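Long-range contacts in hypothetical protein BP2299 (Bordetella pertussis Tohama I, PDB 2FQP), which is of unknown function but folds as a small double-stranded beta-helix cupin that binds a zinc ion: residues Met38-Val43 / Glu73-Asn78; Arg17-Glu22 / Glu91-Ala96; Glu22-Pro27 / Glu86-Glu91; Val42-Thr47 / Val67-Pro72. All blocks are in the same frame, centred on the assembly; numbering follows the deposited sequence.

Interaction 1 of 4, residues Met38-Val43 / Glu73-Asn78; sequences MDYVVV and EGVEHN. With ZN (zinc ion), chain E; ACT (acetate ion), chain F.
The zinc site of this cupin lies where residues 38-43 and 73-78 converge, and Tyr40 faces His77 there from the opposite direction. His77 NE2 binds the zinc ion at 2.3 Å. Three waters and the NE2 atoms of His34 and His36 complete the metal shell. One face of the His77 imidazole is covered by CG1 of Val75, which sits over the ring centre. The same CG1 lies 3.7 Å from Tyr40 OH, so Val75 packs against both. An acetate, probably from the crystallisation liquor, joins them on the pocket side. Tyr40 OH donates to its OXT at 2.7 Å. His77 CE1 lies 3.2 Å from this oxygen, which is in the plane of both rings at their edges. A zinc-bound water also donates to OXT. The phenol reaches the site because Tyr40 CG stands between the backbone N and the carbonyl carbon (chi1 67°).

The outer end of the contact is polar. Glu73 N gives a nearly straight hydrogen bond (174°) to Asp39 OD1, 2.7 Å long, on the anti lone pair of that oxygen. This ties the turn before strand 76-80 to the start of residues 38-43. Strand 40-44 runs between strands 87-94 and 69-71 in one sheet, while strand 76-80 belongs to the other, between 34-35 and 48-54.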
# COMPACT_ATOMS: atom_id res chain seq x y z
N MSE A 38 -8.10 10.96 -9.98
CA MSE A 38 -8.63 10.63 -8.66
C MSE A 38 -7.68 10.92 -7.54
O MSE A 38 -6.46 10.84 -7.73
CB MSE A 38 -8.95 9.14 -8.64
CG MSE A 38 -10.15 8.80 -9.46
SE MSE A 38 -10.29 6.85 -9.59
CE MSE A 38 -9.28 6.60 -11.22
N ASP A 39 -8.19 11.24 -6.35
CA ASP A 39 -7.31 11.21 -5.15
C ASP A 39 -6.67 9.82 -5.09
O ASP A 39 -7.28 8.80 -5.45
CB ASP A 39 -8.07 11.48 -3.85
CG ASP A 39 -8.70 12.87 -3.79
OD1 ASP A 39 -8.27 13.79 -4.51
OD2 ASP A 39 -9.64 13.03 -2.98
N TYR A 40 -5.44 9.77 -4.62
CA TYR A 40 -4.73 8.49 -4.58
C TYR A 40 -3.80 8.35 -3.40
O TYR A 40 -3.43 9.35 -2.77
CB TYR A 40 -4.01 8.21 -5.91
CG TYR A 40 -2.86 9.14 -6.26
CD1 TYR A 40 -3.09 10.41 -6.76
CD2 TYR A 40 -1.54 8.72 -6.12
CE1 TYR A 40 -2.02 11.25 -7.12
CE2 TYR A 40 -0.47 9.56 -6.47
CZ TYR A 40 -0.73 10.82 -6.98
OH TYR A 40 0.33 11.71 -7.32
N VAL A 41 -3.51 7.10 -3.06
CA VAL A 41 -2.57 6.73 -2.03
C VAL A 41 -1.39 5.99 -2.63
O VAL A 41 -1.58 5.15 -3.47
CB VAL A 41 -3.26 5.83 -0.96
CG1 VAL A 41 -2.25 5.36 0.03
CG2 VAL A 41 -4.42 6.59 -0.28
N VAL A 42 -0.16 6.35 -2.24
CA VAL A 42 1.02 5.67 -2.70
C VAL A 42 1.57 4.89 -1.52
O VAL A 42 1.84 5.48 -0.47
CB VAL A 42 2.08 6.69 -3.23
CG1 VAL A 42 3.40 6.01 -3.56
CG2 VAL A 42 1.53 7.47 -4.42
N VAL A 43 1.68 3.57 -1.68
CA VAL A 43 2.41 2.74 -0.72
C VAL A 43 3.72 2.27 -1.36
O VAL A 43 3.71 1.37 -2.18
CB VAL A 43 1.60 1.49 -0.29
CG1 VAL A 43 2.37 0.73 0.77
CG2 VAL A 43 0.18 1.85 0.23
N GLU A 73 -6.56 14.54 -6.42
CA GLU A 73 -6.96 14.63 -7.82
C GLU A 73 -6.33 15.89 -8.44
O GLU A 73 -6.36 16.98 -7.81
CB GLU A 73 -8.48 14.71 -7.93
CG GLU A 73 -9.05 14.86 -9.34
CD GLU A 73 -10.57 14.83 -9.32
OE1 GLU A 73 -11.14 14.41 -8.29
OE2 GLU A 73 -11.19 15.23 -10.33
N GLY A 74 -5.75 15.75 -9.64
CA GLY A 74 -5.30 16.88 -10.44
C GLY A 74 -3.80 16.97 -10.61
O GLY A 74 -3.32 17.74 -11.42
N VAL A 75 -3.05 16.15 -9.88
CA VAL A 75 -1.60 16.09 -10.07
C VAL A 75 -1.27 15.80 -11.52
O VAL A 75 -1.84 14.91 -12.12
CB VAL A 75 -0.98 15.00 -9.13
CG1 VAL A 75 0.46 14.75 -9.48
CG2 VAL A 75 -1.14 15.44 -7.68
N GLU A 76 -0.37 16.59 -12.07
CA GLU A 76 0.16 16.37 -13.44
C GLU A 76 1.64 16.27 -13.31
O GLU A 76 2.27 17.17 -12.77
CB GLU A 76 -0.19 17.52 -14.38
CG GLU A 76 -1.67 17.68 -14.65
CD GLU A 76 -1.98 18.24 -16.06
OE1 GLU A 76 -1.08 18.31 -16.95
OE2 GLU A 76 -3.15 18.61 -16.25
N HIS A 77 2.20 15.15 -13.75
CA HIS A 77 3.63 14.95 -13.66
C HIS A 77 4.15 13.76 -14.47
O HIS A 77 3.37 12.98 -15.01
CB HIS A 77 4.05 14.76 -12.20
CG HIS A 77 3.44 13.56 -11.53
ND1 HIS A 77 3.61 13.32 -10.18
CD2 HIS A 77 2.69 12.54 -12.00
CE1 HIS A 77 3.00 12.20 -9.85
NE2 HIS A 77 2.42 11.70 -10.93
N ASN A 78 5.47 13.67 -14.52
CA ASN A 78 6.21 12.54 -15.01
C ASN A 78 7.03 12.06 -13.82
O ASN A 78 7.59 12.84 -13.08
CB ASN A 78 7.12 12.89 -16.19
CG ASN A 78 7.94 11.67 -16.66
OD1 ASN A 78 7.42 10.57 -16.72
ND2 ASN A 78 9.24 11.88 -16.97
ZN ZN E . 1.37 9.68 -11.09
C ACT F . 3.65 10.05 -6.64
O ACT F . 4.00 10.80 -5.70
OXT ACT F . 2.62 10.33 -7.32
CH3 ACT F . 4.49 8.86 -6.98
O HOH W 1 0.92 7.34 -11.31
O HOH W 2 3.18 8.33 -11.37
O HOH W 3 1.82 8.85 -9.28

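Interaction 2 of 4, residues Arg17-Glu22 / Glu91-Ala96; sequences RVKVTE and EIEIKA
Val18 and Val20 lie side by side with Ile94 and Ile92 on one face of an antiparallel strand pair, and their branches interlock. CG1 of Val18 is the main bump. It sits 3.8 Å from CD1 of Ile94 and 4.1 Å from CG2 of Ile92, so it fills the notch between the two isoleucines. The chi1 of Val18 (-66°) turns CG1 anti to the carbonyl carbon and puts it in this notch. CG2 of Val20 meets Ile92 on the next step, 4.0 Å from its CG1. The second subunit packs on this face, with its Ile94 against Val18 and its Ser68 against Val20.

The other face carries Lys19, Thr21, Glu91 and Glu93. Lys19 and Glu93 run alongside each other, but Lys19 NZ stays 4.6 Å from Glu93 OE1. They meet by the aliphatic part of the lysine. A water sits beside them, within reach of Lys19 O, Thr21 OG1 and Glu93 OE1. Lys95 folds its methylenes over the Arg17 carbonyl, and its CE reaches 3.6 Å from Val18 O. Its NZ goes on to a salt bridge with Asp14.

Lys19 with Glu93 and Thr21 with Glu91 are hydrogen-bonded pairs. Lys95 N bonds Arg17 O at 2.9 Å. Residues 18-22 and 91-94 run at 163° to each other. This is the regular antiparallel pairing of a cupin sheet, here joining strand 18-25 to strand 87-94, the last in the chain and the middle one of the sheet.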
# COMPACT_ATOMS: atom_id res chain seq x y z
N ARG A 17 -15.00 0.86 -5.77
CA ARG A 17 -14.46 1.84 -4.85
C ARG A 17 -13.04 2.27 -5.12
O ARG A 17 -12.72 3.44 -4.89
CB ARG A 17 -14.51 1.30 -3.42
CG ARG A 17 -15.92 0.87 -2.99
CD ARG A 17 -16.59 1.92 -2.13
NE ARG A 17 -16.67 1.43 -0.77
CZ ARG A 17 -16.84 2.18 0.31
NH1 ARG A 17 -16.94 3.51 0.25
NH2 ARG A 17 -16.89 1.57 1.47
N VAL A 18 -12.21 1.35 -5.60
CA VAL A 18 -10.77 1.59 -5.79
C VAL A 18 -10.23 0.91 -7.03
O VAL A 18 -10.80 -0.06 -7.54
CB VAL A 18 -9.93 1.11 -4.54
CG1 VAL A 18 -10.26 1.93 -3.33
CG2 VAL A 18 -10.16 -0.35 -4.28
N LYS A 19 -9.15 1.47 -7.55
CA LYS A 19 -8.31 0.82 -8.52
C LYS A 19 -6.91 0.80 -7.93
O LYS A 19 -6.35 1.85 -7.63
CB LYS A 19 -8.29 1.59 -9.84
CG LYS A 19 -7.53 0.85 -10.97
CD LYS A 19 -7.44 1.75 -12.19
CE LYS A 19 -6.71 1.14 -13.37
NZ LYS A 19 -6.73 2.10 -14.53
N VAL A 20 -6.33 -0.38 -7.80
CA VAL A 20 -5.03 -0.55 -7.18
C VAL A 20 -4.09 -1.08 -8.23
O VAL A 20 -4.32 -2.15 -8.76
CB VAL A 20 -5.09 -1.52 -5.97
CG1 VAL A 20 -3.74 -1.70 -5.34
CG2 VAL A 20 -6.09 -1.03 -4.96
N THR A 21 -3.02 -0.35 -8.49
CA THR A 21 -2.09 -0.65 -9.54
C THR A 21 -0.68 -0.74 -8.94
O THR A 21 -0.28 0.17 -8.23
CB THR A 21 -2.14 0.42 -10.65
OG1 THR A 21 -3.48 0.50 -11.20
CG2 THR A 21 -1.15 0.09 -11.78
N GLU A 22 0.03 -1.83 -9.20
CA GLU A 22 1.45 -1.93 -8.88
C GLU A 22 2.18 -1.30 -10.05
O GLU A 22 1.95 -1.69 -11.21
CB GLU A 22 1.90 -3.38 -8.75
CG GLU A 22 3.39 -3.58 -8.67
CD GLU A 22 3.79 -5.00 -8.91
OE1 GLU A 22 3.58 -5.47 -10.07
OE2 GLU A 22 4.24 -5.67 -7.94
N GLU A 91 -0.17 1.93 -6.01
CA GLU A 91 -0.97 3.12 -6.09
C GLU A 91 -2.46 2.75 -5.96
O GLU A 91 -2.96 1.90 -6.68
CB GLU A 91 -0.70 3.85 -7.42
CG GLU A 91 -1.18 5.29 -7.45
CD GLU A 91 -0.50 6.09 -8.60
OE1 GLU A 91 -1.00 6.04 -9.72
OE2 GLU A 91 0.57 6.69 -8.36
N ILE A 92 -3.14 3.40 -5.02
CA ILE A 92 -4.56 3.12 -4.70
C ILE A 92 -5.37 4.34 -5.05
O ILE A 92 -5.29 5.37 -4.38
CB ILE A 92 -4.78 2.78 -3.21
CG1 ILE A 92 -3.99 1.55 -2.80
CG2 ILE A 92 -6.27 2.52 -2.93
CD1 ILE A 92 -2.82 1.85 -1.92
N GLU A 93 -6.11 4.26 -6.15
CA GLU A 93 -6.90 5.40 -6.61
C GLU A 93 -8.32 5.22 -6.06
O GLU A 93 -8.90 4.11 -6.11
CB GLU A 93 -6.92 5.51 -8.13
CG GLU A 93 -5.57 5.77 -8.78
CD GLU A 93 -5.75 5.90 -10.26
OE1 GLU A 93 -5.83 4.85 -10.92
OE2 GLU A 93 -5.88 7.04 -10.74
N ILE A 94 -8.89 6.32 -5.58
CA ILE A 94 -10.19 6.30 -4.92
C ILE A 94 -11.24 6.80 -5.88
O ILE A 94 -11.18 7.94 -6.34
CB ILE A 94 -10.16 7.20 -3.64
CG1 ILE A 94 -8.99 6.83 -2.73
CG2 ILE A 94 -11.48 7.13 -2.91
CD1 ILE A 94 -8.89 5.38 -2.40
N LYS A 95 -12.20 5.95 -6.23
CA LYS A 95 -13.18 6.31 -7.24
C LYS A 95 -14.21 7.25 -6.61
O LYS A 95 -14.48 7.20 -5.40
CB LYS A 95 -13.88 5.06 -7.81
CG LYS A 95 -12.90 4.05 -8.41
CD LYS A 95 -13.52 3.07 -9.37
CE LYS A 95 -12.44 2.13 -9.95
NZ LYS A 95 -12.95 1.09 -10.77
N ALA A 96 -14.78 8.09 -7.45
CA ALA A 96 -15.86 8.96 -6.97
C ALA A 96 -17.15 8.36 -7.49
O ALA A 96 -17.82 7.66 -6.75
CB ALA A 96 -15.68 10.35 -7.46
O HOH W 4 -14.53 5.19 -3.72
O HOH W 5 -4.50 2.64 -9.73

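Interaction 3 of 4, residues Glu22-Pro27 / Glu86-Glu91; sequences EWRFPP and EFVFVE
Trp23 and Phe25 pack against Phe89 in an aromatic cluster on the inner side of an antiparallel pair of the cupin sheet, strands 18-25 and 87-94. This is the tight part. CB of Trp23 sits over one face of the Phe89 ring in a CH-pi contact, 4.2 Å from its centroid. The indole also meets the ring obliquely, with CD1 of Trp23 3.8 Å from CE1 of Phe89. Phe25, two residues along the same strand, crosses Phe89 obliquely, and its CE1 is 3.4 Å from CE2 of Phe89. The ring planes are inclined by 39° in both pairs. Phe89 reaches both neighbours because its CG stands between the backbone N and the carbonyl carbon (chi1 65°). Val42 and Leu50 also touch Phe89. At the far end a water bridges Trp23 NE1 and Glu91 OE1.

The opposite face carries Glu22, Arg24, Val88 and Val90. Val90 is buried and packs on Val43 of the second subunit. CG of Glu22 and CG of Arg24 each rest 3.9 Å from a methyl of Val88, CG1 and CG2 respectively. The Arg24-Glu86 end is looser and more open to solvent. Arg24 bends at chi3 (69°) and grips Glu86 side-on in a salt bridge. Its NH2 meets OE1 of Glu86 at 3.2 Å, on the syn side. Its NE donates to OE2 of Glu86 at 2.9 Å, in the guanidinium plane but from above the carboxylate plane.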
# COMPACT_ATOMS: atom_id res chain seq x y z
N GLU A 22 0.03 -1.83 -9.20
CA GLU A 22 1.45 -1.93 -8.88
C GLU A 22 2.18 -1.30 -10.05
O GLU A 22 1.95 -1.69 -11.21
CB GLU A 22 1.90 -3.38 -8.75
CG GLU A 22 3.39 -3.58 -8.67
CD GLU A 22 3.79 -5.00 -8.91
OE1 GLU A 22 3.58 -5.47 -10.07
OE2 GLU A 22 4.24 -5.67 -7.94
N TRP A 23 3.09 -0.39 -9.75
CA TRP A 23 3.93 0.26 -10.75
C TRP A 23 5.37 -0.18 -10.54
O TRP A 23 5.94 0.01 -9.46
CB TRP A 23 3.83 1.79 -10.64
CG TRP A 23 2.57 2.34 -11.23
CD1 TRP A 23 1.41 2.60 -10.58
CD2 TRP A 23 2.35 2.66 -12.60
NE1 TRP A 23 0.46 3.06 -11.46
CE2 TRP A 23 1.02 3.13 -12.71
CE3 TRP A 23 3.15 2.59 -13.76
CZ2 TRP A 23 0.44 3.52 -13.94
CZ3 TRP A 23 2.60 3.00 -14.98
CH2 TRP A 23 1.24 3.47 -15.05
N ARG A 24 5.95 -0.84 -11.55
CA ARG A 24 7.32 -1.33 -11.45
C ARG A 24 8.23 -0.58 -12.41
O ARG A 24 8.06 -0.64 -13.64
CB ARG A 24 7.41 -2.87 -11.66
CG ARG A 24 6.72 -3.70 -10.60
CD ARG A 24 6.71 -5.22 -10.94
NE ARG A 24 8.06 -5.77 -10.87
CZ ARG A 24 8.35 -7.07 -10.80
NH1 ARG A 24 7.38 -7.99 -10.77
NH2 ARG A 24 9.62 -7.47 -10.73
N PHE A 25 9.22 0.12 -11.86
CA PHE A 25 10.12 0.95 -12.64
C PHE A 25 11.42 0.25 -12.90
O PHE A 25 12.12 -0.06 -11.97
CB PHE A 25 10.45 2.25 -11.88
CG PHE A 25 9.30 3.20 -11.76
CD1 PHE A 25 8.22 2.93 -10.90
CD2 PHE A 25 9.31 4.41 -12.44
CE1 PHE A 25 7.18 3.79 -10.77
CE2 PHE A 25 8.20 5.30 -12.32
CZ PHE A 25 7.15 4.97 -11.50
N PRO A 26 11.77 0.02 -14.18
CA PRO A 26 13.14 -0.41 -14.45
C PRO A 26 14.09 0.66 -13.95
O PRO A 26 13.68 1.83 -13.75
CB PRO A 26 13.22 -0.44 -15.99
CG PRO A 26 11.87 -0.63 -16.43
CD PRO A 26 10.99 0.14 -15.42
N PRO A 27 15.36 0.29 -13.73
CA PRO A 27 16.37 1.33 -13.54
C PRO A 27 16.31 2.44 -14.64
O PRO A 27 16.29 2.14 -15.84
CB PRO A 27 17.68 0.55 -13.69
CG PRO A 27 17.34 -0.79 -13.19
CD PRO A 27 15.96 -1.06 -13.70
N GLU A 86 15.44 -1.62 -9.67
CA GLU A 86 14.00 -1.51 -9.89
C GLU A 86 13.39 -0.83 -8.70
O GLU A 86 13.81 -1.09 -7.57
CB GLU A 86 13.39 -2.90 -10.04
CG GLU A 86 11.90 -2.91 -10.33
CD GLU A 86 11.40 -4.28 -10.71
OE1 GLU A 86 11.92 -5.26 -10.16
OE2 GLU A 86 10.49 -4.38 -11.58
N PHE A 87 12.42 0.04 -8.96
CA PHE A 87 11.65 0.72 -7.91
C PHE A 87 10.19 0.34 -8.05
O PHE A 87 9.65 0.33 -9.16
CB PHE A 87 11.77 2.26 -8.00
CG PHE A 87 11.25 2.93 -6.80
CD1 PHE A 87 9.88 3.11 -6.60
CD2 PHE A 87 12.14 3.35 -5.78
CE1 PHE A 87 9.37 3.67 -5.42
CE2 PHE A 87 11.66 3.94 -4.63
CZ PHE A 87 10.27 4.11 -4.45
N VAL A 88 9.55 0.01 -6.93
CA VAL A 88 8.16 -0.46 -6.98
C VAL A 88 7.31 0.30 -5.96
O VAL A 88 7.75 0.57 -4.86
CB VAL A 88 8.10 -1.98 -6.71
CG1 VAL A 88 6.64 -2.49 -6.78
CG2 VAL A 88 9.02 -2.74 -7.66
N PHE A 89 6.11 0.71 -6.38
CA PHE A 89 5.08 1.19 -5.48
C PHE A 89 3.70 0.71 -5.90
O PHE A 89 3.47 0.34 -7.05
CB PHE A 89 5.11 2.72 -5.23
CG PHE A 89 4.82 3.60 -6.44
CD1 PHE A 89 3.49 3.83 -6.88
CD2 PHE A 89 5.84 4.33 -7.05
CE1 PHE A 89 3.25 4.70 -7.98
CE2 PHE A 89 5.59 5.19 -8.10
CZ PHE A 89 4.31 5.37 -8.58
N VAL A 90 2.81 0.69 -4.91
CA VAL A 90 1.43 0.36 -5.10
C VAL A 90 0.62 1.66 -4.97
O VAL A 90 0.75 2.39 -3.99
CB VAL A 90 0.95 -0.73 -4.10
CG1 VAL A 90 -0.58 -0.91 -4.18
CG2 VAL A 90 1.66 -2.05 -4.41
N GLU A 91 -0.17 1.93 -6.01
CA GLU A 91 -0.97 3.12 -6.09
C GLU A 91 -2.46 2.75 -5.96
O GLU A 91 -2.96 1.90 -6.68
CB GLU A 91 -0.70 3.85 -7.42
CG GLU A 91 -1.18 5.29 -7.45
CD GLU A 91 -0.50 6.09 -8.60
OE1 GLU A 91 -1.00 6.04 -9.72
OE2 GLU A 91 0.57 6.69 -8.36
O HOH W 6 -2.23 3.99 -10.67
O HOH W 7 10.26 -3.10 -14.22

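Interaction 4 of 4, residues Val42-Thr47 / Val67-Pro72; sequences VVPMTT and VSYTRP. With ACT (acetate ion), chain F.
The acetate pocket beside the zinc site is walled in part by Tyr69 and Val42, which lie side by side and point the same way. Tyr69 OH donates to the acetate O at 2.7 Å, while Tyr40 holds the other oxygen. The oxygen bound by Tyr69 sits at the edge of its phenol ring, in the ring plane.

Val42 covers one face of the Tyr69 ring. Its CB makes a CH-pi contact 3.8 Å from the centroid, 19° off the normal. Its two methyls spread over the ring: CG1 is 3.6 Å from OH of Tyr69, and CG2 is 3.9 Å from CE2. With chi1 at 60°, CG of Tyr69 is placed between the backbone N and the carbonyl carbon, which brings the ring against Val42.

In the cupin sheet this is the pairing at one edge, strand 40-44 with strand 69-71. Val42 and Tyr69 form an antiparallel hydrogen-bonded pair, with Val42 N to Tyr69 O at 2.8 Å and Tyr69 N to Val42 O at 3.1 Å. Beyond it, Pro44 CD packs 3.1 Å from Val67 O. Ser68 CB touches the Val42 carbonyl.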
# COMPACT_ATOMS: atom_id res chain seq x y z
N VAL A 42 -0.16 6.35 -2.24
CA VAL A 42 1.02 5.67 -2.70
C VAL A 42 1.57 4.89 -1.52
O VAL A 42 1.84 5.48 -0.47
CB VAL A 42 2.08 6.69 -3.23
CG1 VAL A 42 3.40 6.01 -3.56
CG2 VAL A 42 1.53 7.47 -4.42
N VAL A 43 1.68 3.57 -1.68
CA VAL A 43 2.41 2.74 -0.72
C VAL A 43 3.72 2.27 -1.36
O VAL A 43 3.71 1.37 -2.18
CB VAL A 43 1.60 1.49 -0.29
CG1 VAL A 43 2.37 0.73 0.77
CG2 VAL A 43 0.18 1.85 0.23
N PRO A 44 4.85 2.90 -1.00
CA PRO A 44 6.09 2.44 -1.58
C PRO A 44 6.47 1.03 -1.15
O PRO A 44 6.28 0.67 0.01
CB PRO A 44 7.12 3.46 -1.05
CG PRO A 44 6.33 4.63 -0.66
CD PRO A 44 5.07 4.05 -0.11
N MSE A 45 6.99 0.25 -2.09
CA MSE A 45 7.46 -1.11 -1.81
C MSE A 45 8.99 -1.17 -1.79
O MSE A 45 9.57 -2.20 -1.50
CB MSE A 45 6.91 -2.08 -2.85
CG MSE A 45 5.42 -2.21 -2.95
SE MSE A 45 4.51 -2.56 -1.24
CE MSE A 45 5.52 -4.08 -0.84
N THR A 46 9.62 -0.05 -2.13
CA THR A 46 11.04 0.12 -2.26
C THR A 46 11.39 1.38 -1.52
O THR A 46 10.66 2.36 -1.56
CB THR A 46 11.45 0.34 -3.72
OG1 THR A 46 10.92 -0.72 -4.54
CG2 THR A 46 12.95 0.43 -3.84
N THR A 47 12.51 1.37 -0.82
CA THR A 47 13.02 2.62 -0.23
C THR A 47 14.00 3.21 -1.22
O THR A 47 14.96 2.53 -1.66
CB THR A 47 13.71 2.34 1.10
OG1 THR A 47 12.73 1.83 2.01
CG2 THR A 47 14.38 3.61 1.67
N VAL A 67 5.80 3.39 3.93
CA VAL A 67 5.41 4.70 4.47
C VAL A 67 4.56 5.37 3.40
O VAL A 67 5.07 5.92 2.41
CB VAL A 67 6.62 5.58 4.83
CG1 VAL A 67 6.15 6.92 5.35
CG2 VAL A 67 7.48 4.87 5.84
N SER A 68 3.26 5.31 3.61
CA SER A 68 2.32 5.78 2.62
C SER A 68 2.14 7.29 2.65
O SER A 68 2.48 7.98 3.61
CB SER A 68 0.95 5.11 2.80
OG SER A 68 0.28 5.63 3.92
N TYR A 69 1.64 7.81 1.55
CA TYR A 69 1.24 9.19 1.49
C TYR A 69 0.12 9.33 0.49
O TYR A 69 -0.11 8.43 -0.31
CB TYR A 69 2.41 10.07 1.12
CG TYR A 69 3.06 9.80 -0.20
CD1 TYR A 69 4.14 8.94 -0.27
CD2 TYR A 69 2.70 10.50 -1.33
CE1 TYR A 69 4.78 8.71 -1.46
CE2 TYR A 69 3.32 10.33 -2.52
CZ TYR A 69 4.39 9.43 -2.59
OH TYR A 69 5.05 9.23 -3.77
N THR A 70 -0.59 10.45 0.57
CA THR A 70 -1.67 10.73 -0.36
C THR A 70 -1.49 12.05 -1.11
O THR A 70 -0.87 12.98 -0.59
CB THR A 70 -3.05 10.66 0.34
OG1 THR A 70 -4.09 10.73 -0.65
CG2 THR A 70 -3.22 11.76 1.37
N ARG A 71 -2.00 12.11 -2.34
CA ARG A 71 -1.92 13.30 -3.22
C ARG A 71 -3.31 13.49 -3.81
O ARG A 71 -4.04 12.50 -4.05
CB ARG A 71 -0.91 13.11 -4.35
CG ARG A 71 0.57 12.99 -3.96
CD ARG A 71 1.09 14.20 -3.21
NE ARG A 71 0.58 15.45 -3.76
CZ ARG A 71 0.95 15.98 -4.94
NH1 ARG A 71 1.86 15.38 -5.71
NH2 ARG A 71 0.38 17.12 -5.35
N PRO A 72 -3.71 14.73 -4.07
CA PRO A 72 -5.09 14.92 -4.55
C PRO A 72 -5.32 14.77 -6.05
O PRO A 72 -4.39 14.90 -6.86
CB PRO A 72 -5.38 16.38 -4.15
CG PRO A 72 -4.02 17.03 -4.32
CD PRO A 72 -3.00 16.02 -3.90
C ACT F . 3.65 10.05 -6.64
O ACT F . 4.00 10.80 -5.70
OXT ACT F . 2.62 10.33 -7.32
CH3 ACT F . 4.49 8.86 -6.98

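Interactions 2, 3 and 4 lie in one antiparallel sheet, ordered 8-14, 18-25, 87-94, 40-44, 69-71. Interactions 2 and 3 are two ends of the same strand pair, with centres about 16 Å apart, and share Glu22 and Glu91. Interaction 4 joins the next strand, 40-44, to 69-71. Interaction 1 starts from 40-44 too, but reaches strand 76-80 of the second sheet; its centre is about 10 Å from that of interaction 4. Along the chain, interactions 1, 3 and 4 are nested inside the loop closed by interaction 2. Interactions 1 and 4 meet at the acetate next to the zinc ion. All four touch the second subunit, interaction 3 through Val90, so this sheet serves both pocket and dimer.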